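Local coordinates for N-acetyltransferase domain-containing protein (Pyrococcus horikoshii, PDB 1WWZ) that binds acetyl coenzyme A and is probably an acyltransferase of the GNAT family, with a physiological role that has not been assigned, at residues D2-E7 with K100-K105; K74-K79 with T120-V125; K15-L20 with N44-C49. All coordinates share one frame; numbering follows the deposited sequence.

Interaction 1: D2-E7 with K100-K105; sequences DEIKIE and KGIGRK. With ACO (acetyl coenzyme *a), chain C.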
loop_
_atom_site.group_PDB
_atom_site.type_symbol
_atom_site.label_atom_id
_atom_site.label_comp_id
_atom_site.label_asym_id
_atom_site.label_seq_id
_atom_site.Cartn_x
_atom_site.Cartn_y
_atom_site.Cartn_z
ATOM N N ASP A 2 -13.118 -2.729 13.617
ATOM C CA ASP A 2 -11.922 -3.555 13.686
ATOM C C ASP A 2 -10.886 -3.084 12.670
ATOM O O ASP A 2 -11.211 -2.829 11.511
ATOM C CB ASP A 2 -12.277 -5.014 13.406
ATOM C CG ASP A 2 -13.382 -5.527 14.306
ATOM O OD1 ASP A 2 -13.167 -5.598 15.534
ATOM O OD2 ASP A 2 -14.465 -5.857 13.782
ATOM N N GLU A 3 -9.640 -2.971 13.116
ATOM C CA GLU A 3 -8.547 -2.550 12.248
ATOM C C GLU A 3 -7.956 -3.750 11.529
ATOM O O GLU A 3 -7.898 -4.850 12.076
ATOM C CB GLU A 3 -7.416 -1.917 13.055
ATOM C CG GLU A 3 -7.634 -0.509 13.545
ATOM C CD GLU A 3 -6.403 0.022 14.262
ATOM O OE1 GLU A 3 -5.352 0.190 13.600
ATOM O OE2 GLU A 3 -6.485 0.262 15.484
ATOM N N ILE A 4 -7.514 -3.530 10.298
ATOM C CA ILE A 4 -6.859 -4.581 9.542
ATOM C C ILE A 4 -5.397 -4.238 9.761
ATOM O O ILE A 4 -4.917 -3.219 9.268
ATOM C CB ILE A 4 -7.177 -4.507 8.036
ATOM C CG1 ILE A 4 -8.687 -4.607 7.822
ATOM C CG2 ILE A 4 -6.457 -5.639 7.300
ATOM C CD1 ILE A 4 -9.117 -4.414 6.385
ATOM N N LYS A 5 -4.700 -5.064 10.528
ATOM C CA LYS A 5 -3.297 -4.815 10.817
ATOM C C LYS A 5 -2.390 -5.724 10.003
ATOM O O LYS A 5 -2.591 -6.935 9.963
ATOM C CB LYS A 5 -3.014 -5.045 12.305
ATOM C CG LYS A 5 -3.921 -4.275 13.249
ATOM C CD LYS A 5 -3.584 -4.566 14.711
ATOM C CE LYS A 5 -3.754 -6.046 15.058
ATOM N NZ LYS A 5 -5.161 -6.523 14.903
ATOM N N ILE A 6 -1.398 -5.134 9.349
ATOM C CA ILE A 6 -0.444 -5.910 8.575
ATOM C C ILE A 6 0.859 -5.913 9.365
ATOM O O ILE A 6 1.371 -4.857 9.734
ATOM C CB ILE A 6 -0.181 -5.293 7.182
ATOM C CG1 ILE A 6 -1.497 -5.129 6.414
ATOM C CG2 ILE A 6 0.778 -6.183 6.401
ATOM C CD1 ILE A 6 -2.238 -6.427 6.157
ATOM N N GLU A 7 1.390 -7.097 9.639
ATOM C CA GLU A 7 2.635 -7.196 10.391
ATOM C C GLU A 7 3.464 -8.407 10.000
ATOM O O GLU A 7 2.948 -9.375 9.448
ATOM C CB GLU A 7 2.335 -7.236 11.895
ATOM C CG GLU A 7 1.055 -7.973 12.262
ATOM C CD GLU A 7 0.823 -8.035 13.765
ATOM O OE1 GLU A 7 1.341 -8.971 14.413
ATOM O OE2 GLU A 7 0.131 -7.139 14.297
ATOM N N LYS A 100 -12.618 -7.680 0.549
ATOM C CA LYS A 100 -12.699 -6.545 1.462
ATOM C C LYS A 100 -11.433 -5.683 1.449
ATOM O O LYS A 100 -11.229 -4.852 2.333
ATOM C CB LYS A 100 -12.970 -7.038 2.884
ATOM C CG LYS A 100 -14.233 -7.877 3.017
ATOM C CD LYS A 100 -14.410 -8.383 4.437
ATOM C CE LYS A 100 -15.623 -9.293 4.556
ATOM N NZ LYS A 100 -16.887 -8.600 4.177
ATOM N N GLY A 101 -10.580 -5.892 0.453
ATOM C CA GLY A 101 -9.362 -5.106 0.349
ATOM C C GLY A 101 -8.174 -5.593 1.161
ATOM O O GLY A 101 -7.130 -4.944 1.183
ATOM N N ILE A 102 -8.312 -6.733 1.826
ATOM C CA ILE A 102 -7.210 -7.252 2.626
ATOM C C ILE A 102 -6.056 -7.709 1.734
ATOM O O ILE A 102 -4.895 -7.412 2.019
ATOM C CB ILE A 102 -7.675 -8.414 3.526
ATOM C CG1 ILE A 102 -8.661 -7.883 4.570
ATOM C CG2 ILE A 102 -6.479 -9.058 4.213
ATOM C CD1 ILE A 102 -9.303 -8.954 5.424
ATOM N N GLY A 103 -6.377 -8.418 0.655
ATOM C CA GLY A 103 -5.345 -8.881 -0.258
ATOM C C GLY A 103 -4.560 -7.712 -0.818
ATOM O O GLY A 103 -3.333 -7.755 -0.920
ATOM N N ARG A 104 -5.279 -6.652 -1.181
ATOM C CA ARG A 104 -4.654 -5.458 -1.721
ATOM C C ARG A 104 -3.634 -4.906 -0.726
ATOM O O ARG A 104 -2.532 -4.531 -1.110
ATOM C CB ARG A 104 -5.724 -4.400 -2.012
ATOM C CG ARG A 104 -5.208 -3.126 -2.648
ATOM C CD ARG A 104 -6.327 -2.094 -2.750
ATOM N NE ARG A 104 -7.404 -2.512 -3.646
ATOM C CZ ARG A 104 -7.336 -2.469 -4.973
ATOM N NH1 ARG A 104 -6.240 -2.025 -5.573
ATOM N NH2 ARG A 104 -8.370 -2.859 -5.702
ATOM N N LYS A 105 -4.003 -4.859 0.552
ATOM C CA LYS A 105 -3.097 -4.342 1.579
ATOM C C LYS A 105 -1.843 -5.197 1.698
ATOM O O LYS A 105 -0.730 -4.682 1.839
ATOM C CB LYS A 105 -3.799 -4.278 2.934
ATOM C CG LYS A 105 -4.999 -3.342 2.966
ATOM C CD LYS A 105 -5.624 -3.292 4.353
ATOM C CE LYS A 105 -4.712 -2.597 5.352
ATOM N NZ LYS A 105 -4.505 -1.166 4.990
HETATM N N1A ACO C . -12.340 -11.680 -9.794
HETATM C C2A ACO C . -11.981 -10.507 -10.319
HETATM N N3A ACO C . -11.106 -9.610 -9.775
HETATM C C4A ACO C . -10.582 -10.037 -8.544
HETATM C C5A ACO C . -10.909 -11.230 -7.932
HETATM C C6A ACO C . -11.857 -12.096 -8.616
HETATM N N6A ACO C . -12.251 -13.264 -8.097
HETATM N N7A ACO C . -10.233 -11.352 -6.722
HETATM C C8A ACO C . -9.524 -10.259 -6.641
HETATM N N9A ACO C . -9.677 -9.398 -7.724
HETATM C C1B ACO C . -9.061 -8.106 -7.975
HETATM C C2B ACO C . -10.035 -6.916 -7.944
HETATM O O2B ACO C . -9.478 -5.895 -8.796
HETATM C C3B ACO C . -10.113 -6.591 -6.428
HETATM O O3B ACO C . -10.456 -5.195 -6.327
HETATM P P3B ACO C . -11.938 -4.581 -6.204
HETATM O O7A ACO C . -12.602 -4.993 -7.483
HETATM O O8A ACO C . -11.744 -3.141 -6.117
HETATM O O9A ACO C . -12.546 -5.176 -4.994
HETATM C C4B ACO C . -8.698 -6.829 -5.971
HETATM O O4B ACO C . -8.148 -7.725 -6.978
HETATM C C5B ACO C . -8.551 -7.599 -4.676
HETATM O O5B ACO C . -9.400 -7.151 -3.634
HETATM P P1A ACO C . -9.184 -7.739 -2.174
HETATM O O1A ACO C . -10.464 -7.650 -1.472
HETATM O O2A ACO C . -7.998 -7.029 -1.552
HETATM O O3A ACO C . -8.973 -9.325 -2.535
HETATM P P2A ACO C . -8.693 -10.485 -1.551
HETATM O O4A ACO C . -9.776 -11.450 -1.821
HETATM O O5A ACO C . -8.598 -9.900 -0.186
HETATM O O6A ACO C . -7.309 -11.079 -1.945
HETATM C CBP ACO C . -6.490 -13.128 -3.117
HETATM C CCP ACO C . -7.000 -11.714 -3.263
HETATM C CDP ACO C . -6.107 -13.614 -4.555
HETATM C CEP ACO C . -5.270 -13.154 -2.169
HETATM C CAP ACO C . -7.652 -13.998 -2.500
HETATM O OAP ACO C . -8.760 -13.998 -3.397
HETATM C C9P ACO C . -7.304 -15.484 -2.223
HETATM O O9P ACO C . -6.881 -15.850 -1.134
HETATM N N8P ACO C . -7.486 -16.359 -3.264
HETATM C C7P ACO C . -7.199 -17.813 -3.189
HETATM C C6P ACO C . -5.696 -18.157 -3.160
HETATM C C5P ACO C . -4.964 -17.666 -4.384
HETATM O O5P ACO C . -5.428 -17.860 -5.537
HETATM N N4P ACO C . -3.810 -17.036 -4.231
HETATM C C3P ACO C . -2.826 -16.442 -5.142
HETATM C C2P ACO C . -1.980 -17.623 -5.627
HETATM S S1P ACO C . -0.661 -16.926 -6.762
HETATM C C ACO C . 0.518 -16.848 -5.789
HETATM O O ACO C . 0.568 -17.186 -4.516
HETATM C CH3 ACO C . 2.061 -16.322 -6.044
#

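Interaction 2: K74-K79 with T120-V125; sequences KDWFSK and TIELWV. With ACO (acetyl coenzyme *a), chain C.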
loop_
_atom_site.group_PDB
_atom_site.type_symbol
_atom_site.label_atom_id
_atom_site.label_comp_id
_atom_site.label_asym_id
_atom_site.label_seq_id
_atom_site.Cartn_x
_atom_site.Cartn_y
_atom_site.Cartn_z
ATOM N N LYS A 74 13.025 -11.841 -0.779
ATOM C CA LYS A 74 13.929 -10.855 -1.371
ATOM C C LYS A 74 15.169 -11.523 -1.958
ATOM O O LYS A 74 15.997 -10.864 -2.586
ATOM C CB LYS A 74 14.363 -9.834 -0.312
ATOM C CG LYS A 74 15.220 -10.426 0.801
ATOM C CD LYS A 74 15.674 -9.361 1.789
ATOM C CE LYS A 74 16.716 -9.908 2.762
ATOM N NZ LYS A 74 16.200 -11.040 3.590
ATOM N N ASP A 75 15.288 -12.833 -1.763
ATOM C CA ASP A 75 16.454 -13.564 -2.242
ATOM C C ASP A 75 16.107 -14.799 -3.070
ATOM O O ASP A 75 16.481 -15.920 -2.724
ATOM C CB ASP A 75 17.316 -13.947 -1.035
ATOM C CG ASP A 75 18.587 -14.671 -1.424
ATOM O OD1 ASP A 75 19.238 -14.249 -2.400
ATOM O OD2 ASP A 75 18.939 -15.655 -0.736
ATOM N N TRP A 76 15.407 -14.589 -4.181
ATOM C CA TRP A 76 15.010 -15.696 -5.039
ATOM C C TRP A 76 15.747 -15.718 -6.373
ATOM O O TRP A 76 15.753 -14.735 -7.113
ATOM C CB TRP A 76 13.504 -15.638 -5.302
ATOM C CG TRP A 76 12.994 -16.857 -5.984
ATOM C CD1 TRP A 76 12.565 -16.961 -7.277
ATOM C CD2 TRP A 76 12.878 -18.165 -5.413
ATOM N NE1 TRP A 76 12.190 -18.257 -7.547
ATOM C CE2 TRP A 76 12.374 -19.016 -6.419
ATOM C CE3 TRP A 76 13.156 -18.701 -4.148
ATOM C CZ2 TRP A 76 12.135 -20.380 -6.200
ATOM C CZ3 TRP A 76 12.920 -20.059 -3.930
ATOM C CH2 TRP A 76 12.416 -20.878 -4.954
ATOM N N PHE A 77 16.366 -16.844 -6.696
ATOM C CA PHE A 77 17.062 -16.908 -7.962
ATOM C C PHE A 77 16.129 -17.420 -9.048
ATOM O O PHE A 77 15.476 -18.450 -8.890
ATOM C CB PHE A 77 18.290 -17.806 -7.886
ATOM C CG PHE A 77 19.194 -17.656 -9.067
ATOM C CD1 PHE A 77 20.180 -16.674 -9.082
ATOM C CD2 PHE A 77 19.005 -18.435 -10.201
ATOM C CE1 PHE A 77 20.961 -16.469 -10.215
ATOM C CE2 PHE A 77 19.783 -18.233 -11.341
ATOM C CZ PHE A 77 20.759 -17.249 -11.345
ATOM N N SER A 78 16.065 -16.684 -10.151
ATOM C CA SER A 78 15.214 -17.069 -11.269
ATOM C C SER A 78 16.058 -17.456 -12.473
ATOM O O SER A 78 16.853 -16.658 -12.965
ATOM C CB SER A 78 14.289 -15.917 -11.657
ATOM O OG SER A 78 13.664 -16.192 -12.902
ATOM N N LYS A 79 15.874 -18.684 -12.945
ATOM C CA LYS A 79 16.610 -19.177 -14.102
ATOM C C LYS A 79 16.160 -18.424 -15.346
ATOM O O LYS A 79 16.898 -18.323 -16.321
ATOM C CB LYS A 79 16.364 -20.676 -14.283
ATOM C CG LYS A 79 16.728 -21.512 -13.059
ATOM C CD LYS A 79 16.435 -22.993 -13.282
ATOM C CE LYS A 79 17.325 -23.582 -14.363
ATOM N NZ LYS A 79 18.753 -23.510 -13.963
ATOM N N THR A 120 12.960 -6.409 -9.627
ATOM C CA THR A 120 12.089 -7.337 -10.332
ATOM C C THR A 120 11.413 -8.280 -9.342
ATOM O O THR A 120 12.044 -8.746 -8.395
ATOM C CB THR A 120 12.896 -8.189 -11.329
ATOM O OG1 THR A 120 13.571 -7.331 -12.253
ATOM C CG2 THR A 120 11.984 -9.122 -12.095
ATOM N N ILE A 121 10.128 -8.544 -9.559
ATOM C CA ILE A 121 9.381 -9.457 -8.702
ATOM C C ILE A 121 8.734 -10.508 -9.595
ATOM O O ILE A 121 8.035 -10.182 -10.554
ATOM C CB ILE A 121 8.291 -8.731 -7.892
ATOM C CG1 ILE A 121 8.935 -7.662 -7.005
ATOM C CG2 ILE A 121 7.531 -9.739 -7.018
ATOM C CD1 ILE A 121 7.942 -6.792 -6.267
ATOM N N GLU A 122 8.978 -11.772 -9.270
ATOM C CA GLU A 122 8.460 -12.889 -10.050
ATOM C C GLU A 122 7.487 -13.750 -9.246
ATOM O O GLU A 122 7.596 -13.849 -8.023
ATOM C CB GLU A 122 9.647 -13.735 -10.530
ATOM C CG GLU A 122 9.305 -14.989 -11.313
ATOM C CD GLU A 122 10.555 -15.769 -11.683
ATOM O OE1 GLU A 122 11.169 -15.474 -12.733
ATOM O OE2 GLU A 122 10.941 -16.668 -10.908
ATOM N N LEU A 123 6.530 -14.361 -9.938
ATOM C CA LEU A 123 5.558 -15.230 -9.281
ATOM C C LEU A 123 4.926 -16.187 -10.278
ATOM O O LEU A 123 4.969 -15.962 -11.489
ATOM C CB LEU A 123 4.457 -14.397 -8.601
ATOM C CG LEU A 123 3.548 -13.569 -9.521
ATOM C CD1 LEU A 123 2.446 -14.461 -10.099
ATOM C CD2 LEU A 123 2.916 -12.423 -8.735
ATOM N N TRP A 124 4.360 -17.267 -9.753
ATOM C CA TRP A 124 3.673 -18.257 -10.566
ATOM C C TRP A 124 2.258 -18.368 -10.022
ATOM O O TRP A 124 2.051 -18.441 -8.807
ATOM C CB TRP A 124 4.365 -19.621 -10.490
ATOM C CG TRP A 124 5.685 -19.675 -11.189
ATOM C CD1 TRP A 124 6.911 -19.371 -10.664
ATOM C CD2 TRP A 124 5.917 -20.075 -12.546
ATOM N NE1 TRP A 124 7.891 -19.567 -11.609
ATOM C CE2 TRP A 124 7.309 -20.000 -12.771
ATOM C CE3 TRP A 124 5.082 -20.497 -13.591
ATOM C CZ2 TRP A 124 7.887 -20.326 -14.005
ATOM C CZ3 TRP A 124 5.657 -20.822 -14.817
ATOM C CH2 TRP A 124 7.048 -20.735 -15.012
ATOM N N VAL A 125 1.284 -18.369 -10.923
ATOM C CA VAL A 125 -0.111 -18.453 -10.528
ATOM C C VAL A 125 -0.842 -19.450 -11.421
ATOM O O VAL A 125 -0.480 -19.631 -12.585
ATOM C CB VAL A 125 -0.780 -17.053 -10.614
ATOM C CG1 VAL A 125 -0.582 -16.463 -12.001
ATOM C CG2 VAL A 125 -2.255 -17.150 -10.275
HETATM N N1A ACO C . -12.340 -11.680 -9.794
HETATM C C2A ACO C . -11.981 -10.507 -10.319
HETATM N N3A ACO C . -11.106 -9.610 -9.775
HETATM C C4A ACO C . -10.582 -10.037 -8.544
HETATM C C5A ACO C . -10.909 -11.230 -7.932
HETATM C C6A ACO C . -11.857 -12.096 -8.616
HETATM N N6A ACO C . -12.251 -13.264 -8.097
HETATM N N7A ACO C . -10.233 -11.352 -6.722
HETATM C C8A ACO C . -9.524 -10.259 -6.641
HETATM N N9A ACO C . -9.677 -9.398 -7.724
HETATM C C1B ACO C . -9.061 -8.106 -7.975
HETATM C C2B ACO C . -10.035 -6.916 -7.944
HETATM O O2B ACO C . -9.478 -5.895 -8.796
HETATM C C3B ACO C . -10.113 -6.591 -6.428
HETATM O O3B ACO C . -10.456 -5.195 -6.327
HETATM P P3B ACO C . -11.938 -4.581 -6.204
HETATM O O7A ACO C . -12.602 -4.993 -7.483
HETATM O O8A ACO C . -11.744 -3.141 -6.117
HETATM O O9A ACO C . -12.546 -5.176 -4.994
HETATM C C4B ACO C . -8.698 -6.829 -5.971
HETATM O O4B ACO C . -8.148 -7.725 -6.978
HETATM C C5B ACO C . -8.551 -7.599 -4.676
HETATM O O5B ACO C . -9.400 -7.151 -3.634
HETATM P P1A ACO C . -9.184 -7.739 -2.174
HETATM O O1A ACO C . -10.464 -7.650 -1.472
HETATM O O2A ACO C . -7.998 -7.029 -1.552
HETATM O O3A ACO C . -8.973 -9.325 -2.535
HETATM P P2A ACO C . -8.693 -10.485 -1.551
HETATM O O4A ACO C . -9.776 -11.450 -1.821
HETATM O O5A ACO C . -8.598 -9.900 -0.186
HETATM O O6A ACO C . -7.309 -11.079 -1.945
HETATM C CBP ACO C . -6.490 -13.128 -3.117
HETATM C CCP ACO C . -7.000 -11.714 -3.263
HETATM C CDP ACO C . -6.107 -13.614 -4.555
HETATM C CEP ACO C . -5.270 -13.154 -2.169
HETATM C CAP ACO C . -7.652 -13.998 -2.500
HETATM O OAP ACO C . -8.760 -13.998 -3.397
HETATM C C9P ACO C . -7.304 -15.484 -2.223
HETATM O O9P ACO C . -6.881 -15.850 -1.134
HETATM N N8P ACO C . -7.486 -16.359 -3.264
HETATM C C7P ACO C . -7.199 -17.813 -3.189
HETATM C C6P ACO C . -5.696 -18.157 -3.160
HETATM C C5P ACO C . -4.964 -17.666 -4.384
HETATM O O5P ACO C . -5.428 -17.860 -5.537
HETATM N N4P ACO C . -3.810 -17.036 -4.231
HETATM C C3P ACO C . -2.826 -16.442 -5.142
HETATM C C2P ACO C . -1.980 -17.623 -5.627
HETATM S S1P ACO C . -0.661 -16.926 -6.762
HETATM C C ACO C . 0.518 -16.848 -5.789
HETATM O O ACO C . 0.568 -17.186 -4.516
HETATM C CH3 ACO C . 2.061 -16.322 -6.044
#

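Interaction 3: K15-L20 with N44-C49; sequences KALNEL and NYIKWC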
loop_
_atom_site.group_PDB
_atom_site.type_symbol
_atom_site.label_atom_id
_atom_site.label_comp_id
_atom_site.label_asym_id
_atom_site.label_seq_id
_atom_site.Cartn_x
_atom_site.Cartn_y
_atom_site.Cartn_z
ATOM N N LYS A 15 1.040 -22.880 17.048
ATOM C CA LYS A 15 -0.201 -22.115 17.078
ATOM C C LYS A 15 -0.371 -21.273 15.812
ATOM O O LYS A 15 -1.404 -21.332 15.143
ATOM C CB LYS A 15 -0.225 -21.214 18.318
ATOM C CG LYS A 15 -1.347 -20.186 18.329
ATOM C CD LYS A 15 -1.327 -19.371 19.612
ATOM C CE LYS A 15 -2.271 -18.179 19.532
ATOM N NZ LYS A 15 -1.537 -16.891 19.712
ATOM N N ALA A 16 0.651 -20.487 15.492
ATOM C CA ALA A 16 0.621 -19.630 14.314
ATOM C C ALA A 16 0.473 -20.470 13.051
ATOM O O ALA A 16 -0.307 -20.139 12.159
ATOM C CB ALA A 16 1.896 -18.797 14.240
ATOM N N LEU A 17 1.228 -21.561 12.986
ATOM C CA LEU A 17 1.189 -22.450 11.835
ATOM C C LEU A 17 -0.223 -22.971 11.626
ATOM O O LEU A 17 -0.708 -23.044 10.498
ATOM C CB LEU A 17 2.156 -23.619 12.043
ATOM C CG LEU A 17 2.207 -24.672 10.936
ATOM C CD1 LEU A 17 2.593 -24.019 9.612
ATOM C CD2 LEU A 17 3.208 -25.749 11.314
ATOM N N ASN A 18 -0.883 -23.324 12.724
ATOM C CA ASN A 18 -2.244 -23.839 12.666
ATOM C C ASN A 18 -3.182 -22.799 12.056
ATOM O O ASN A 18 -4.018 -23.124 11.213
ATOM C CB ASN A 18 -2.724 -24.210 14.070
ATOM C CG ASN A 18 -3.860 -25.211 14.051
ATOM O OD1 ASN A 18 -3.670 -26.372 13.688
ATOM N ND2 ASN A 18 -5.050 -24.765 14.435
ATOM N N GLU A 19 -3.042 -21.548 12.487
ATOM C CA GLU A 19 -3.873 -20.466 11.971
ATOM C C GLU A 19 -3.619 -20.240 10.487
ATOM O O GLU A 19 -4.552 -20.032 9.711
ATOM C CB GLU A 19 -3.588 -19.158 12.714
ATOM C CG GLU A 19 -4.026 -19.128 14.161
ATOM C CD GLU A 19 -3.774 -17.774 14.796
ATOM O OE1 GLU A 19 -4.299 -16.768 14.272
ATOM O OE2 GLU A 19 -3.051 -17.715 15.814
ATOM N N LEU A 20 -2.348 -20.266 10.096
ATOM C CA LEU A 20 -1.997 -20.059 8.699
ATOM C C LEU A 20 -2.588 -21.173 7.849
ATOM O O LEU A 20 -3.072 -20.934 6.742
ATOM C CB LEU A 20 -0.475 -20.009 8.529
ATOM C CG LEU A 20 0.202 -18.764 9.114
ATOM C CD1 LEU A 20 1.705 -18.935 9.076
ATOM C CD2 LEU A 20 -0.218 -17.524 8.333
ATOM N N ASN A 44 3.173 -28.460 5.044
ATOM C CA ASN A 44 4.507 -28.601 4.487
ATOM C C ASN A 44 4.934 -27.417 3.629
ATOM O O ASN A 44 6.081 -26.979 3.707
ATOM C CB ASN A 44 4.616 -29.894 3.675
ATOM C CG ASN A 44 4.346 -31.123 4.513
ATOM O OD1 ASN A 44 4.686 -31.162 5.696
ATOM N ND2 ASN A 44 3.746 -32.140 3.905
ATOM N N TYR A 45 4.028 -26.895 2.808
ATOM C CA TYR A 45 4.399 -25.765 1.970
ATOM C C TYR A 45 4.658 -24.521 2.814
ATOM O O TYR A 45 5.634 -23.801 2.589
ATOM C CB TYR A 45 3.323 -25.467 0.922
ATOM C CG TYR A 45 3.785 -24.432 -0.081
ATOM C CD1 TYR A 45 4.976 -24.611 -0.781
ATOM C CD2 TYR A 45 3.056 -23.267 -0.309
ATOM C CE1 TYR A 45 5.434 -23.661 -1.682
ATOM C CE2 TYR A 45 3.508 -22.301 -1.211
ATOM C CZ TYR A 45 4.698 -22.509 -1.892
ATOM O OH TYR A 45 5.163 -21.571 -2.786
ATOM N N ILE A 46 3.793 -24.271 3.791
ATOM C CA ILE A 46 3.961 -23.108 4.657
ATOM C C ILE A 46 5.273 -23.177 5.440
ATOM O O ILE A 46 5.959 -22.167 5.599
ATOM C CB ILE A 46 2.754 -22.964 5.619
ATOM C CG1 ILE A 46 1.495 -22.659 4.802
ATOM C CG2 ILE A 46 3.005 -21.848 6.627
ATOM C CD1 ILE A 46 0.212 -22.602 5.612
ATOM N N LYS A 47 5.636 -24.363 5.918
ATOM C CA LYS A 47 6.895 -24.516 6.651
ATOM C C LYS A 47 8.067 -24.220 5.716
ATOM O O LYS A 47 9.035 -23.558 6.101
ATOM C CB LYS A 47 7.021 -25.933 7.209
ATOM C CG LYS A 47 6.024 -26.252 8.307
ATOM C CD LYS A 47 6.134 -27.705 8.754
ATOM C CE LYS A 47 7.500 -28.010 9.338
ATOM N NZ LYS A 47 7.609 -29.441 9.749
ATOM N N TRP A 48 7.972 -24.707 4.484
ATOM C CA TRP A 48 9.018 -24.477 3.494
ATOM C C TRP A 48 9.146 -22.980 3.200
ATOM O O TRP A 48 10.259 -22.457 3.088
ATOM C CB TRP A 48 8.697 -25.220 2.196
ATOM C CG TRP A 48 9.777 -25.112 1.157
ATOM C CD1 TRP A 48 10.893 -25.895 1.041
ATOM C CD2 TRP A 48 9.857 -24.141 0.109
ATOM N NE1 TRP A 48 11.664 -25.469 -0.020
ATOM C CE2 TRP A 48 11.048 -24.396 -0.611
ATOM C CE3 TRP A 48 9.035 -23.080 -0.296
ATOM C CZ2 TRP A 48 11.442 -23.623 -1.709
ATOM C CZ3 TRP A 48 9.426 -22.309 -1.393
ATOM C CH2 TRP A 48 10.621 -22.591 -2.087
ATOM N N CYS A 49 8.010 -22.296 3.073
ATOM C CA CYS A 49 8.021 -20.858 2.801
ATOM C C CYS A 49 8.678 -20.091 3.945
ATOM O O CYS A 49 9.427 -19.141 3.723
ATOM C CB CYS A 49 6.600 -20.330 2.604
ATOM S SG CYS A 49 5.842 -20.760 1.023
#

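Interaction 1: D2-E7 with K100-K105
Ile4 lies across the aliphatic chain of Lys105 and reaches beyond it to Ile102. Its CG2 methyl rests 3.9 Å from Lys105 CD. The other branch is extended and brings Ile4 CD1 slantwise against Ile102 CG1, also at 3.9 Å. Lys105 starts with CG anti to its carbonyl carbon, then bends twice near its end, which keeps Lys105 CE near the same methyl, 4.0 Å from Ile4 CG2. Ile6, two residues further along the extended chain and facing the same way, adds a looser touch, with Ile6 CD1 4.2 Å from Lys105 CB. The contact is purely apolar, although one partner is a lysine.

The other side of segment 100-105 holds the cofactor. Gly101 N donates to O1A of acetyl coenzyme A at 2.6 Å. Arg104 N reaches O2A of the same phosphate at 2.8 Å, and Gly103 N reaches O5A of the next phosphate at 2.8 Å. A side chain on Gly103 would run into the cofactor. This is the pyrophosphate-binding loop of GNAT proteins, the Q/RxxGxG/A motif, at the start of a helix. The Arg104 guanidinium has the 3'-phosphorus at its edge, and Arg104 NH2 makes a weak bond to O8A; Arg104 NH1 is bonded to Lys138 O of the second subunit.

Ile4 also packs on Gln157 of the second subunit. Strand 5-8 is an outermost strand of the sheet and pairs with strand 57-62. Ile6 and Ile102 both touch Ala60 of that strand, and Ile6 continues onto Leu106 and Thr109 of helix 102-115, which thus packs against this edge of the sheet.

Interaction 2: K74-K79 with T120-V125
The first torsions of Ser78 and Glu122 both set the side chain anti to the backbone N, and Glu122 stays straight at chi2 (-178°), so its carboxylate is carried out to the serine hydroxyl. Ser78 OG donates to Glu122 OE1 over a short 2.6 Å. The hydroxyl arrives on the syn side of the carboxylate, 18° out of its plane. Ser78 CB follows closely, 3.3 Å from Glu122 OE1.

Both bonded atoms have further partners. Glu122 OE1 also forms a salt bridge with Arg152 NH1, and Ser78 OG accepts a hydrogen bond from Glu81 N. The buried carboxylate is therefore held from two strands, which probably offsets the cost of burying its charge. Trp76 comes in from another direction. Its ring turns an edge to Glu122 OE2, which lies near the ring plane, 3.9 Å from Trp76 NE1. The ring and carboxylate planes stand 77° apart. An alanine in place of Glu122 would probably leave Ser78 OG without this acceptor and take from Arg152 the carboxylate it pairs with.

Strands 65-78 and 120-126 are not neighbours. Strand 83-93 runs between them, bonded to Trp76 through Val85 and to Glu122 through Gly86 and Ile88. The contact thus bridges over a middle strand.

Just beyond Glu122, Trp124 O lies 3.5 Å from the acetyl CH3 of the cofactor, and Val125 CB lies 3.9 Å from its sulfur, S1P. Strands 83-93 and 120-126 are the parallel pair of the GNAT fold, the place where this family receives the acetyl end of coenzyme A.

Interaction 3: K15-L20 with N44-C49
Ile46 gives up the most surface here and meets both leucines of the other helix, Leu17 and Leu20. Its CG2 methyl is shared between them: Leu17 CD1 is 3.7 Å from Ile46 CG2, and Leu20 CD1 is 4.0 Å from it. The longer branch of Ile46 runs to the backbone of Leu20. Ile46 CD1 lies 4.0 Å from Leu20 CB and 3.9 Å from Leu20 O.

Leu17 does not point straight at its partner. Its CB is turned to the side, but CG lies anti to the backbone N (chi1 178°), and this carries both methyls over to helix 38-53. Leu17 CD2 brushes the aliphatic part of Lys47, 4.2 Å from Lys47 CG, at the more exposed side of the contact. Leu20 and Ile46 form the buried side.

The two short segments approach to 10.5 Å between axes, with their directions 121° apart. Leu17, Leu20 and Ile46 do most of the bridging between them, and the aliphatic part of Lys47 adds to it at the border.

Beneath, Leu20 and Ile46 both rest on Phe57, and Leu20 also meets Val59, Ile66 and Phe69 of the sheet. This is the layout of the GNAT fold, in which two helices between the first and second strands pack together on one face of the sheet.

How the interactions relate
The chain begins with strand 5-8, whose contact with residues 100-105 is interaction 1. This closes a long loop along an outer edge of the sheet. Interaction 3 is nested inside that loop and joins the two main helices that follow the first strand. Interaction 2 opens after interaction 3 has closed. Its first segment lies within the loop of interaction 1 and its second lies beyond it, so the two cross. Helix 102-115 leads from one to strand 120-126 of the other. Interactions 1 and 2 touch different parts of the cofactor, chiefly the pyrophosphate in the first and the acetyl thioester end in the second. Interactions 2 and 3 meet where Trp76 packs on Trp48.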